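Local coordinates for FAD-binding PCMH-type domain-containing protein (Gibberella zeae, PDB 6YJO), which carries bicovalently attached FAD and probably works as an oxidoreductase acting on oligosaccharides, at residues Arg377-Leu383 with Trp419-Gly425; Trp250-Val256 with Ala364-Phe368; Ala458-Asp462 with Arg473-Lys477. All blocks are in the same frame, centred on the assembly; numbering follows the deposited sequence.

Contact 1: Arg377-Leu383 with Trp419-Gly425; sequences RHTWYIL and WQFSDHG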
loop_
_atom_site.group_PDB
_atom_site.type_symbol
_atom_site.label_atom_id
_atom_site.label_comp_id
_atom_site.label_asym_id
_atom_site.label_seq_id
_atom_site.Cartn_x
_atom_site.Cartn_y
_atom_site.Cartn_z
ATOM N N ARG A 377 4.717 19.172 -18.560
ATOM C CA ARG A 377 5.410 18.083 -17.882
ATOM C C ARG A 377 4.800 16.752 -18.308
ATOM O O ARG A 377 3.596 16.529 -18.133
ATOM C CB ARG A 377 5.303 18.277 -16.370
ATOM C CG ARG A 377 6.380 17.590 -15.535
ATOM C CD ARG A 377 6.203 17.962 -14.064
ATOM N NE ARG A 377 7.022 17.172 -13.147
ATOM C CZ ARG A 377 8.218 17.533 -12.687
ATOM N NH1 ARG A 377 8.775 18.674 -13.063
ATOM N NH2 ARG A 377 8.864 16.737 -11.844
ATOM N N HIS A 378 5.628 15.873 -18.876
ATOM C CA HIS A 378 5.186 14.578 -19.380
ATOM C C HIS A 378 5.797 13.411 -18.619
ATOM O O HIS A 378 5.809 12.285 -19.125
ATOM C CB HIS A 378 5.529 14.452 -20.864
ATOM C CG HIS A 378 4.760 15.383 -21.742
ATOM N ND1 HIS A 378 5.288 15.921 -22.897
ATOM C CD2 HIS A 378 3.499 15.865 -21.644
ATOM C CE1 HIS A 378 4.385 16.697 -23.468
ATOM N NE2 HIS A 378 3.293 16.681 -22.727
ATOM N N THR A 379 6.303 13.652 -17.417
ATOM C CA THR A 379 7.040 12.640 -16.660
ATOM C C THR A 379 6.141 11.991 -15.614
ATOM O O THR A 379 6.505 11.836 -14.448
ATOM C CB THR A 379 8.280 13.270 -16.027
ATOM O OG1 THR A 379 9.092 12.245 -15.433
ATOM C CG2 THR A 379 7.897 14.313 -14.975
ATOM N N TRP A 380 4.944 11.590 -16.049
ATOM C CA TRP A 380 3.907 11.080 -15.167
ATOM C C TRP A 380 3.302 9.817 -15.767
ATOM O O TRP A 380 3.569 9.457 -16.917
ATOM C CB TRP A 380 2.808 12.127 -14.935
ATOM C CG TRP A 380 2.214 12.658 -16.214
ATOM C CD1 TRP A 380 2.572 13.800 -16.868
ATOM C CD2 TRP A 380 1.168 12.060 -16.996
ATOM N NE1 TRP A 380 1.815 13.954 -18.006
ATOM C CE2 TRP A 380 0.947 12.899 -18.108
ATOM C CE3 TRP A 380 0.399 10.898 -16.864
ATOM C CZ2 TRP A 380 -0.011 12.614 -19.080
ATOM C CZ3 TRP A 380 -0.553 10.618 -17.832
ATOM C CH2 TRP A 380 -0.749 11.473 -18.925
ATOM N N TYR A 381 2.488 9.137 -14.961
ATOM C CA TYR A 381 1.633 8.052 -15.428
ATOM C C TYR A 381 0.516 7.870 -14.408
ATOM O O TYR A 381 0.579 8.390 -13.292
ATOM C CB TYR A 381 2.418 6.750 -15.642
ATOM C CG TYR A 381 2.951 6.119 -14.378
ATOM C CD1 TYR A 381 2.145 5.308 -13.589
ATOM C CD2 TYR A 381 4.266 6.322 -13.978
ATOM C CE1 TYR A 381 2.631 4.725 -12.431
ATOM C CE2 TYR A 381 4.760 5.744 -12.824
ATOM C CZ TYR A 381 3.942 4.949 -12.056
ATOM O OH TYR A 381 4.443 4.379 -10.907
ATOM N N ILE A 382 -0.510 7.120 -14.804
ATOM C CA ILE A 382 -1.706 6.938 -13.987
ATOM C C ILE A 382 -2.122 5.472 -14.019
ATOM O O ILE A 382 -2.127 4.841 -15.079
ATOM C CB ILE A 382 -2.855 7.845 -14.475
ATOM C CG1 ILE A 382 -2.459 9.317 -14.321
ATOM C CG2 ILE A 382 -4.146 7.534 -13.715
ATOM C CD1 ILE A 382 -3.459 10.303 -14.897
ATOM N N LEU A 383 -2.480 4.936 -12.852
ATOM C CA LEU A 383 -2.945 3.559 -12.712
ATOM C C LEU A 383 -4.332 3.577 -12.084
ATOM O O LEU A 383 -4.503 4.079 -10.967
ATOM C CB LEU A 383 -1.981 2.732 -11.857
ATOM C CG LEU A 383 -0.552 2.579 -12.379
ATOM C CD1 LEU A 383 0.259 1.671 -11.472
ATOM C CD2 LEU A 383 -0.557 2.053 -13.799
ATOM N N TRP A 419 -7.450 4.979 -8.050
ATOM C CA TRP A 419 -6.553 5.757 -8.889
ATOM C C TRP A 419 -5.204 5.933 -8.208
ATOM O O TRP A 419 -5.126 6.111 -6.990
ATOM C CB TRP A 419 -7.145 7.135 -9.183
ATOM C CG TRP A 419 -8.515 7.136 -9.787
ATOM C CD1 TRP A 419 -9.660 6.632 -9.238
ATOM C CD2 TRP A 419 -8.893 7.706 -11.046
ATOM N NE1 TRP A 419 -10.721 6.836 -10.086
ATOM C CE2 TRP A 419 -10.279 7.495 -11.203
ATOM C CE3 TRP A 419 -8.194 8.368 -12.061
ATOM C CZ2 TRP A 419 -10.977 7.922 -12.332
ATOM C CZ3 TRP A 419 -8.888 8.794 -13.178
ATOM C CH2 TRP A 419 -10.264 8.568 -13.305
ATOM N N GLN A 420 -4.138 5.887 -9.000
ATOM C CA GLN A 420 -2.829 6.327 -8.548
ATOM C C GLN A 420 -2.246 7.267 -9.590
ATOM O O GLN A 420 -2.241 6.953 -10.785
ATOM C CB GLN A 420 -1.872 5.158 -8.301
ATOM C CG GLN A 420 -0.609 5.587 -7.575
ATOM C CD GLN A 420 0.416 4.481 -7.438
ATOM O OE1 GLN A 420 1.396 4.619 -6.705
ATOM N NE2 GLN A 420 0.202 3.381 -8.149
ATOM N N PHE A 421 -1.778 8.425 -9.137
ATOM C CA PHE A 421 -1.104 9.397 -9.987
ATOM C C PHE A 421 0.349 9.460 -9.546
ATOM O O PHE A 421 0.626 9.713 -8.369
ATOM C CB PHE A 421 -1.752 10.779 -9.879
ATOM C CG PHE A 421 -3.256 10.765 -9.972
ATOM C CD1 PHE A 421 -4.030 10.357 -8.897
ATOM C CD2 PHE A 421 -3.896 11.196 -11.121
ATOM C CE1 PHE A 421 -5.412 10.356 -8.976
ATOM C CE2 PHE A 421 -5.277 11.200 -11.206
ATOM C CZ PHE A 421 -6.035 10.780 -10.130
ATOM N N SER A 422 1.271 9.223 -10.473
ATOM C CA SER A 422 2.692 9.278 -10.174
ATOM C C SER A 422 3.407 10.223 -11.132
ATOM O O SER A 422 2.941 10.502 -12.241
ATOM C CB SER A 422 3.335 7.886 -10.239
ATOM O OG SER A 422 2.885 7.073 -9.168
ATOM N N ASP A 423 4.548 10.729 -10.671
ATOM C CA ASP A 423 5.425 11.568 -11.480
ATOM C C ASP A 423 6.852 11.257 -11.071
ATOM O O ASP A 423 7.197 11.374 -9.891
ATOM C CB ASP A 423 5.111 13.054 -11.287
ATOM C CG ASP A 423 6.089 13.965 -12.016
ATOM O OD1 ASP A 423 7.311 13.876 -11.759
ATOM O OD2 ASP A 423 5.634 14.772 -12.852
ATOM N N HIS A 424 7.673 10.850 -12.033
ATOM C CA HIS A 424 9.062 10.530 -11.737
ATOM C C HIS A 424 9.978 11.446 -12.538
ATOM O O HIS A 424 10.827 10.981 -13.304
ATOM C CB HIS A 424 9.345 9.051 -12.031
ATOM C CG HIS A 424 8.601 8.104 -11.134
ATOM N ND1 HIS A 424 9.234 7.288 -10.220
ATOM C CD2 HIS A 424 7.276 7.853 -11.005
ATOM C CE1 HIS A 424 8.333 6.572 -9.572
ATOM N NE2 HIS A 424 7.136 6.896 -10.029
ATOM N N GLY A 425 9.797 12.752 -12.373
ATOM C CA GLY A 425 10.619 13.720 -13.063
ATOM C C GLY A 425 11.575 14.438 -12.140
ATOM O O GLY A 425 12.112 13.843 -11.201
#

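Contact 2: Trp250-Val256 with Ala364-Phe368; sequences WNENEAV and ARTLF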
loop_
_atom_site.group_PDB
_atom_site.type_symbol
_atom_site.label_atom_id
_atom_site.label_comp_id
_atom_site.label_asym_id
_atom_site.label_seq_id
_atom_site.Cartn_x
_atom_site.Cartn_y
_atom_site.Cartn_z
ATOM N N TRP A 250 -5.804 5.950 -27.299
ATOM C CA TRP A 250 -7.014 6.759 -27.282
ATOM C C TRP A 250 -6.731 8.206 -27.666
ATOM O O TRP A 250 -5.637 8.733 -27.448
ATOM C CB TRP A 250 -7.633 6.754 -25.885
ATOM C CG TRP A 250 -8.339 5.502 -25.492
ATOM C CD1 TRP A 250 -8.844 4.540 -26.317
ATOM C CD2 TRP A 250 -8.623 5.081 -24.156
ATOM N NE1 TRP A 250 -9.427 3.544 -25.570
ATOM C CE2 TRP A 250 -9.304 3.852 -24.241
ATOM C CE3 TRP A 250 -8.367 5.626 -22.896
ATOM C CZ2 TRP A 250 -9.731 3.158 -23.111
ATOM C CZ3 TRP A 250 -8.791 4.939 -21.777
ATOM C CH2 TRP A 250 -9.466 3.717 -21.891
ATOM N N ASN A 251 -7.744 8.845 -28.245
ATOM C CA ASN A 251 -7.873 10.292 -28.258
ATOM C C ASN A 251 -8.851 10.705 -27.160
ATOM O O ASN A 251 -9.517 9.866 -26.555
ATOM C CB ASN A 251 -8.336 10.777 -29.638
ATOM C CG ASN A 251 -9.662 10.166 -30.065
ATOM O OD1 ASN A 251 -10.634 10.171 -29.315
ATOM N ND2 ASN A 251 -9.701 9.628 -31.273
ATOM N N GLU A 252 -8.919 12.014 -26.898
ATOM C CA GLU A 252 -9.737 12.515 -25.795
ATOM C C GLU A 252 -11.111 11.859 -25.756
ATOM O O GLU A 252 -11.544 11.366 -24.710
ATOM C CB GLU A 252 -9.892 14.033 -25.898
ATOM C CG GLU A 252 -10.811 14.604 -24.828
ATOM C CD GLU A 252 -10.724 16.114 -24.707
ATOM O OE1 GLU A 252 -9.733 16.695 -25.193
ATOM O OE2 GLU A 252 -11.649 16.716 -24.126
ATOM N N ASN A 253 -11.810 11.838 -26.892
ATOM C CA ASN A 253 -13.182 11.348 -26.903
ATOM C C ASN A 253 -13.265 9.828 -26.904
ATOM O O ASN A 253 -14.271 9.282 -26.438
ATOM C CB ASN A 253 -13.943 11.911 -28.104
ATOM C CG ASN A 253 -15.327 11.323 -28.230
ATOM O OD1 ASN A 253 -16.227 11.654 -27.459
ATOM N ND2 ASN A 253 -15.505 10.438 -29.203
ATOM N N GLU A 254 -12.247 9.130 -27.419
ATOM C CA GLU A 254 -12.176 7.687 -27.234
ATOM C C GLU A 254 -11.834 7.308 -25.803
ATOM O O GLU A 254 -12.028 6.148 -25.426
ATOM C CB GLU A 254 -11.143 7.064 -28.174
ATOM C CG GLU A 254 -11.644 6.832 -29.586
ATOM C CD GLU A 254 -10.601 6.180 -30.468
ATOM O OE1 GLU A 254 -9.404 6.232 -30.114
ATOM O OE2 GLU A 254 -10.980 5.614 -31.516
ATOM N N ALA A 255 -11.323 8.250 -25.008
ATOM C CA ALA A 255 -11.041 8.002 -23.602
ATOM C C ALA A 255 -12.242 8.271 -22.703
ATOM O O ALA A 255 -12.396 7.591 -21.684
ATOM C CB ALA A 255 -9.857 8.856 -23.142
ATOM N N VAL A 256 -13.104 9.238 -23.040
ATOM C CA VAL A 256 -14.330 9.408 -22.260
ATOM C C VAL A 256 -15.214 8.179 -22.419
ATOM O O VAL A 256 -15.873 7.749 -21.469
ATOM C CB VAL A 256 -15.084 10.704 -22.644
ATOM C CG1 VAL A 256 -14.126 11.855 -22.930
ATOM C CG2 VAL A 256 -16.059 10.489 -23.810
ATOM N N ALA A 364 -10.461 13.735 -18.906
ATOM C CA ALA A 364 -9.841 13.491 -20.205
ATOM C C ALA A 364 -9.495 14.792 -20.918
ATOM O O ALA A 364 -8.567 14.819 -21.730
ATOM C CB ALA A 364 -10.768 12.635 -21.073
ATOM N N ARG A 365 -10.233 15.872 -20.640
ATOM C CA ARG A 365 -9.887 17.182 -21.191
ATOM C C ARG A 365 -8.605 17.707 -20.561
ATOM O O ARG A 365 -7.740 18.254 -21.253
ATOM C CB ARG A 365 -11.040 18.167 -20.962
ATOM C CG ARG A 365 -10.858 19.550 -21.586
ATOM C CD ARG A 365 -12.184 20.310 -21.575
ATOM N NE ARG A 365 -12.162 21.534 -22.371
ATOM C CZ ARG A 365 -13.251 22.208 -22.738
ATOM N NH1 ARG A 365 -14.459 21.779 -22.389
ATOM N NH2 ARG A 365 -13.134 23.314 -23.461
ATOM N N THR A 366 -8.470 17.540 -19.245
ATOM C CA THR A 366 -7.302 18.029 -18.525
ATOM C C THR A 366 -6.063 17.193 -18.833
ATOM O O THR A 366 -4.952 17.728 -18.877
ATOM C CB THR A 366 -7.611 18.023 -17.026
ATOM O OG1 THR A 366 -9.000 18.325 -16.830
ATOM C CG2 THR A 366 -6.774 19.057 -16.290
ATOM N N LEU A 367 -6.238 15.892 -19.074
ATOM C CA LEU A 367 -5.112 15.005 -19.348
ATOM C C LEU A 367 -4.615 15.168 -20.779
ATOM O O LEU A 367 -3.416 15.353 -21.009
ATOM C CB LEU A 367 -5.522 13.556 -19.094
ATOM C CG LEU A 367 -4.388 12.541 -18.971
ATOM C CD1 LEU A 367 -3.655 12.724 -17.647
ATOM C CD2 LEU A 367 -4.926 11.124 -19.117
ATOM N N PHE A 368 -5.524 15.102 -21.755
ATOM C CA PHE A 368 -5.114 15.272 -23.145
ATOM C C PHE A 368 -4.699 16.708 -23.422
ATOM O O PHE A 368 -3.907 16.957 -24.338
ATOM C CB PHE A 368 -6.236 14.825 -24.084
ATOM C CG PHE A 368 -6.234 13.346 -24.348
ATOM C CD1 PHE A 368 -5.535 12.825 -25.424
ATOM C CD2 PHE A 368 -6.906 12.477 -23.504
ATOM C CE1 PHE A 368 -5.518 11.465 -25.663
ATOM C CE2 PHE A 368 -6.891 11.115 -23.738
ATOM C CZ PHE A 368 -6.196 10.609 -24.819
#

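Contact 3: Ala458-Asp462 with Arg473-Lys477; sequences ANYLD and RYYGK. With FAD (flavin-adenine dinucleotide), chain C.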
loop_
_atom_site.group_PDB
_atom_site.type_symbol
_atom_site.label_atom_id
_atom_site.label_comp_id
_atom_site.label_asym_id
_atom_site.label_seq_id
_atom_site.Cartn_x
_atom_site.Cartn_y
_atom_site.Cartn_z
ATOM N N ALA A 458 -4.124 5.211 1.723
ATOM C CA ALA A 458 -3.013 5.542 2.613
ATOM C C ALA A 458 -1.686 4.998 2.096
ATOM O O ALA A 458 -0.652 5.668 2.211
ATOM C CB ALA A 458 -3.290 5.008 4.017
ATOM N N ASN A 459 -1.680 3.780 1.542
ATOM C CA ASN A 459 -0.434 3.229 1.014
ATOM C C ASN A 459 0.076 4.009 -0.192
ATOM O O ASN A 459 1.271 3.941 -0.499
ATOM C CB ASN A 459 -0.616 1.756 0.643
ATOM C CG ASN A 459 -0.444 0.827 1.835
ATOM O OD1 ASN A 459 0.377 1.074 2.717
ATOM N ND2 ASN A 459 -1.221 -0.249 1.862
ATOM N N TYR A 460 -0.799 4.725 -0.888
ATOM C CA TYR A 460 -0.407 5.696 -1.914
ATOM C C TYR A 460 -0.523 7.117 -1.374
ATOM O O TYR A 460 -1.080 8.005 -2.024
ATOM C CB TYR A 460 -1.267 5.526 -3.164
ATOM C CG TYR A 460 -1.146 4.197 -3.888
ATOM C CD1 TYR A 460 -0.077 3.337 -3.664
ATOM C CD2 TYR A 460 -2.106 3.812 -4.819
ATOM C CE1 TYR A 460 0.024 2.133 -4.335
ATOM C CE2 TYR A 460 -2.013 2.619 -5.491
ATOM C CZ TYR A 460 -0.948 1.777 -5.250
ATOM O OH TYR A 460 -0.860 0.573 -5.930
ATOM N N LEU A 461 0.001 7.347 -0.172
ATOM C CA LEU A 461 -0.261 8.596 0.533
ATOM C C LEU A 461 0.202 9.795 -0.282
ATOM O O LEU A 461 1.286 9.791 -0.874
ATOM C CB LEU A 461 0.427 8.590 1.899
ATOM C CG LEU A 461 1.944 8.381 1.928
ATOM C CD1 LEU A 461 2.678 9.713 1.989
ATOM C CD2 LEU A 461 2.325 7.495 3.106
ATOM N N ASP A 462 -0.643 10.824 -0.317
ATOM C CA ASP A 462 -0.310 12.095 -0.947
ATOM C C ASP A 462 0.449 12.933 0.075
ATOM O O ASP A 462 -0.126 13.384 1.071
ATOM C CB ASP A 462 -1.569 12.809 -1.426
ATOM C CG ASP A 462 -1.260 14.079 -2.189
ATOM O OD1 ASP A 462 -0.151 14.620 -2.011
ATOM O OD2 ASP A 462 -2.123 14.530 -2.971
ATOM N N ARG A 473 -9.388 11.666 4.250
ATOM C CA ARG A 473 -9.527 10.940 2.993
ATOM C C ARG A 473 -9.072 9.490 3.095
ATOM O O ARG A 473 -9.686 8.611 2.476
ATOM C CB ARG A 473 -8.741 11.656 1.891
ATOM C CG ARG A 473 -9.212 13.076 1.615
ATOM C CD ARG A 473 -10.624 13.118 1.043
ATOM N NE ARG A 473 -11.108 14.488 0.903
ATOM C CZ ARG A 473 -12.356 14.819 0.582
ATOM N NH1 ARG A 473 -13.267 13.877 0.362
ATOM N NH2 ARG A 473 -12.695 16.099 0.484
ATOM N N TYR A 474 -8.005 9.209 3.851
ATOM C CA TYR A 474 -7.565 7.822 3.984
ATOM C C TYR A 474 -8.537 7.015 4.836
ATOM O O TYR A 474 -8.817 5.848 4.534
ATOM C CB TYR A 474 -6.172 7.740 4.612
ATOM C CG TYR A 474 -5.079 8.553 3.957
ATOM C CD1 TYR A 474 -5.202 9.042 2.661
ATOM C CD2 TYR A 474 -3.903 8.812 4.646
ATOM C CE1 TYR A 474 -4.181 9.784 2.084
ATOM C CE2 TYR A 474 -2.882 9.544 4.077
ATOM C CZ TYR A 474 -3.026 10.031 2.800
ATOM O OH TYR A 474 -2.013 10.763 2.229
ATOM N N TYR A 475 -9.053 7.617 5.908
ATOM C CA TYR A 475 -9.750 6.887 6.953
ATOM C C TYR A 475 -11.218 7.260 7.096
ATOM O O TYR A 475 -11.943 6.568 7.821
ATOM C CB TYR A 475 -9.027 7.099 8.293
ATOM C CG TYR A 475 -7.547 6.804 8.182
ATOM C CD1 TYR A 475 -7.102 5.602 7.652
ATOM C CD2 TYR A 475 -6.597 7.739 8.560
ATOM C CE1 TYR A 475 -5.752 5.327 7.525
ATOM C CE2 TYR A 475 -5.246 7.472 8.436
ATOM C CZ TYR A 475 -4.831 6.266 7.917
ATOM O OH TYR A 475 -3.488 6.000 7.792
ATOM N N GLY A 476 -11.677 8.318 6.438
ATOM C CA GLY A 476 -13.108 8.549 6.325
ATOM C C GLY A 476 -13.795 8.623 7.674
ATOM O O GLY A 476 -13.340 9.308 8.595
ATOM N N LYS A 477 -14.916 7.908 7.794
ATOM C CA LYS A 477 -15.745 7.951 8.994
ATOM C C LYS A 477 -15.199 7.083 10.124
ATOM O O LYS A 477 -15.856 6.958 11.164
ATOM C CB LYS A 477 -17.181 7.532 8.662
ATOM C CG LYS A 477 -17.341 6.073 8.242
ATOM C CD LYS A 477 -18.810 5.720 8.037
ATOM C CE LYS A 477 -18.981 4.290 7.549
ATOM N NZ LYS A 477 -20.387 3.811 7.688
HETATM P PA FAD C . 7.745 1.619 5.284
HETATM O O1A FAD C . 8.235 2.976 4.944
HETATM O O2A FAD C . 8.773 0.744 6.020
HETATM O O5B FAD C . 6.406 1.698 6.111
HETATM C C5B FAD C . 5.308 2.531 5.683
HETATM C C4B FAD C . 4.434 2.846 6.867
HETATM O O4B FAD C . 4.262 1.651 7.668
HETATM C C3B FAD C . 4.997 3.905 7.810
HETATM O O3B FAD C . 3.950 4.673 8.392
HETATM C C2B FAD C . 5.726 3.056 8.850
HETATM O O2B FAD C . 5.862 3.730 10.092
HETATM C C1B FAD C . 4.767 1.875 8.971
HETATM N N9A FAD C . 5.390 0.648 9.463
HETATM C C8A FAD C . 6.377 -0.093 8.863
HETATM N N7A FAD C . 6.749 -1.146 9.548
HETATM C C5A FAD C . 5.949 -1.096 10.685
HETATM C C6A FAD C . 5.854 -1.932 11.811
HETATM N N6A FAD C . 6.595 -3.027 11.996
HETATM N N1A FAD C . 4.955 -1.595 12.761
HETATM C C2A FAD C . 4.209 -0.503 12.584
HETATM N N3A FAD C . 4.210 0.358 11.565
HETATM C C4A FAD C . 5.114 0.004 10.639
HETATM N N1 FAD C . 0.664 -0.551 -2.694
HETATM C C2 FAD C . -0.410 -1.251 -3.165
HETATM O O2 FAD C . -1.493 -1.253 -2.569
HETATM N N3 FAD C . -0.293 -1.982 -4.337
HETATM C C4 FAD C . 0.840 -2.085 -5.120
HETATM O O4 FAD C . 0.829 -2.765 -6.144
HETATM C C4X FAD C . 1.973 -1.337 -4.610
HETATM N N5 FAD C . 3.088 -1.378 -5.286
HETATM C C5X FAD C . 4.171 -0.667 -4.793
HETATM C C6 FAD C . 5.362 -0.668 -5.509
HETATM C C7 FAD C . 6.486 0.004 -5.047
HETATM C C7M FAD C . 7.761 -0.049 -5.846
HETATM C C8 FAD C . 6.398 0.761 -3.866
HETATM C C8M FAD C . 7.587 1.514 -3.334
HETATM C C9 FAD C . 5.201 0.788 -3.156
HETATM C C9A FAD C . 4.092 0.087 -3.613
HETATM N N10 FAD C . 2.871 0.090 -2.911
HETATM C C10 FAD C . 1.788 -0.602 -3.386
HETATM C "C1'" FAD C . 2.712 0.885 -1.686
HETATM C "C2'" FAD C . 2.949 0.100 -0.405
HETATM O "O2'" FAD C . 1.808 -0.705 -0.111
HETATM C "C3'" FAD C . 3.166 1.092 0.739
HETATM O "O3'" FAD C . 4.230 1.963 0.370
HETATM C "C4'" FAD C . 3.509 0.448 2.080
HETATM O "O4'" FAD C . 2.808 1.107 3.134
HETATM C "C5'" FAD C . 4.996 0.506 2.342
HETATM O "O5'" FAD C . 5.324 -0.406 3.407
HETATM P P FAD C . 6.817 -0.663 3.808
HETATM O O1P FAD C . 6.870 -1.371 5.165
HETATM O O2P FAD C . 7.523 -1.327 2.684
HETATM O O3P FAD C . 7.332 0.847 3.962
HETATM O O HOH W 1 -6.653 4.389 3.084
#

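Contact 1: Arg377-Leu383 with Trp419-Gly425
The carboxylate oxygen Asp423 OD1 is gripped by Arg377 NH2 and by the backbone N of Gly425, which reach it from opposite faces of the carboxylate plane; Tyr427 OH is a further partner. The Gly425 bond, 2.8 Å from N to Asp423 OD1, closes an Asx turn. Asp423 OD2 takes the shorter half of a side-on salt bridge, 2.8 Å from Arg377 NE, with the guanidinium and carboxylate planes only 23° apart. The arginine gets there on an extended chain, its CG anti to the backbone N (chi1 -157°), and its NH2 also bonds Asn426 O. Beyond the salt bridge, strands 380-386 and 417-423 pair antiparallel as neighbours in the seven-stranded sheet. Tyr381 and Ser422 form a hydrogen-bonded pair, as do Leu383 and Gln420, where Gln420 N lies 2.7 Å from Leu383 O. Ser422 CB sits over one face of the Tyr381 ring, 3.8 Å from its centroid, a CH-pi contact, while Ser422 OG bonds Ser347. On this side of the sheet Gln420 NE2 lies 3.7 Å from Leu383 CD1, and Gln420 OE1 bonds Tyr104 OH. On the other side Ile382 CD1 meets Phe421 CD2 at 3.9 Å, covered by helices 357-371 and 431-446.

Contact 2: Trp250-Val256 with Ala364-Phe368
Phe368 of helix 357-371 pushes its ring against the first turn of helix 252-268, in a helix-helix packing whose short segments run at 141° with axes 9.6 Å apart. The hollow that receives the ring is made mostly of backbone: Glu252 N stands over the ring centre, 3.5 Å above its plane, and Asn251 C covers the same face nearer the rim. Trp250 O comes to the ring edge, and Ala255 CB approaches obliquely, 3.8 Å from Phe368 CE2. The turn that forms this hollow is fixed by Asn251, the N-cap, whose OD1 accepts from Glu254 N at 2.7 Å. One turn earlier on the other helix, Ala364 is a low bump that fits between Val256 and Ala255; its CB is 3.9 Å from Val256 CG1. Glu252, with CG anti to its own N (chi1 176°), stretches across the neighbouring helix. Its carboxylate stays 5.2 Å from the guanidinium of Arg365, measured from OE2 to NE; it lies instead against the base of that side chain, with Glu252 OE2 3.5 Å from Arg365 CB.

Contact 3: Ala458-Asp462 with Arg473-Lys477
One face of the Tyr474 ring carries Ala458 CA, a CH-pi contact 4.0 Å from the ring centroid and 14° off its normal. Tyr474 CG lies beside the backbone N, opposite the carbonyl carbon (chi1 -53°), which turns the ring to Ala458. The neighbouring Tyr475 ring is covered by Tyr474 CB, over its centre, while Ala458 CB meets it obliquely, 3.9 Å from Tyr475 OH. Ala458 thus touches both tyrosines at the end of helix 467-475. Tyr474 OH reaches the backbone where the loop turns: Leu461 CA lies 3.3 Å from it, and Asp462 N gives it a weak bond of 2.9 Å, strongly bent at 127°; Gln499 OE1 is a further partner. A water accepts from Ala458 N and donates to Tyr474 O. This packing belongs to the berberine-like C-terminal region, and the loop turns its other side to FAD. Asn459 OD1 is modelled at a doubtful, very short 2.5 Å from the ribityl O4', while its ND2 bonds His170 O and Tyr457 OH. Tyr460 CE1 comes 3.2 Å from FAD N1, obliquely. The tyrosine packing therefore probably acts as a second shell, helping to position Asn459 and Tyr460 against the cofactor.

Along the chain the contacts involve separate intervals: contact 2 closes before contact 1 opens, and contact 3 follows. Contacts 1 and 2 have centres 16 Å apart and are tied by sequence, because helix 357-371 leads into strand 380-386; Leu367 on that helix packs against Trp380 and Ile382, setting the helical layer on the seven-stranded sheet. Contact 3, centred 19 Å from contact 1, touches it where Gln420 NE2 lies 3.5 Å from Tyr460 CZ. Contacts 2 and 3 do not touch, their nearest atoms being about 15 Å apart. The series thus runs from the outer helices, through the sheet, to the FAD-lining loop.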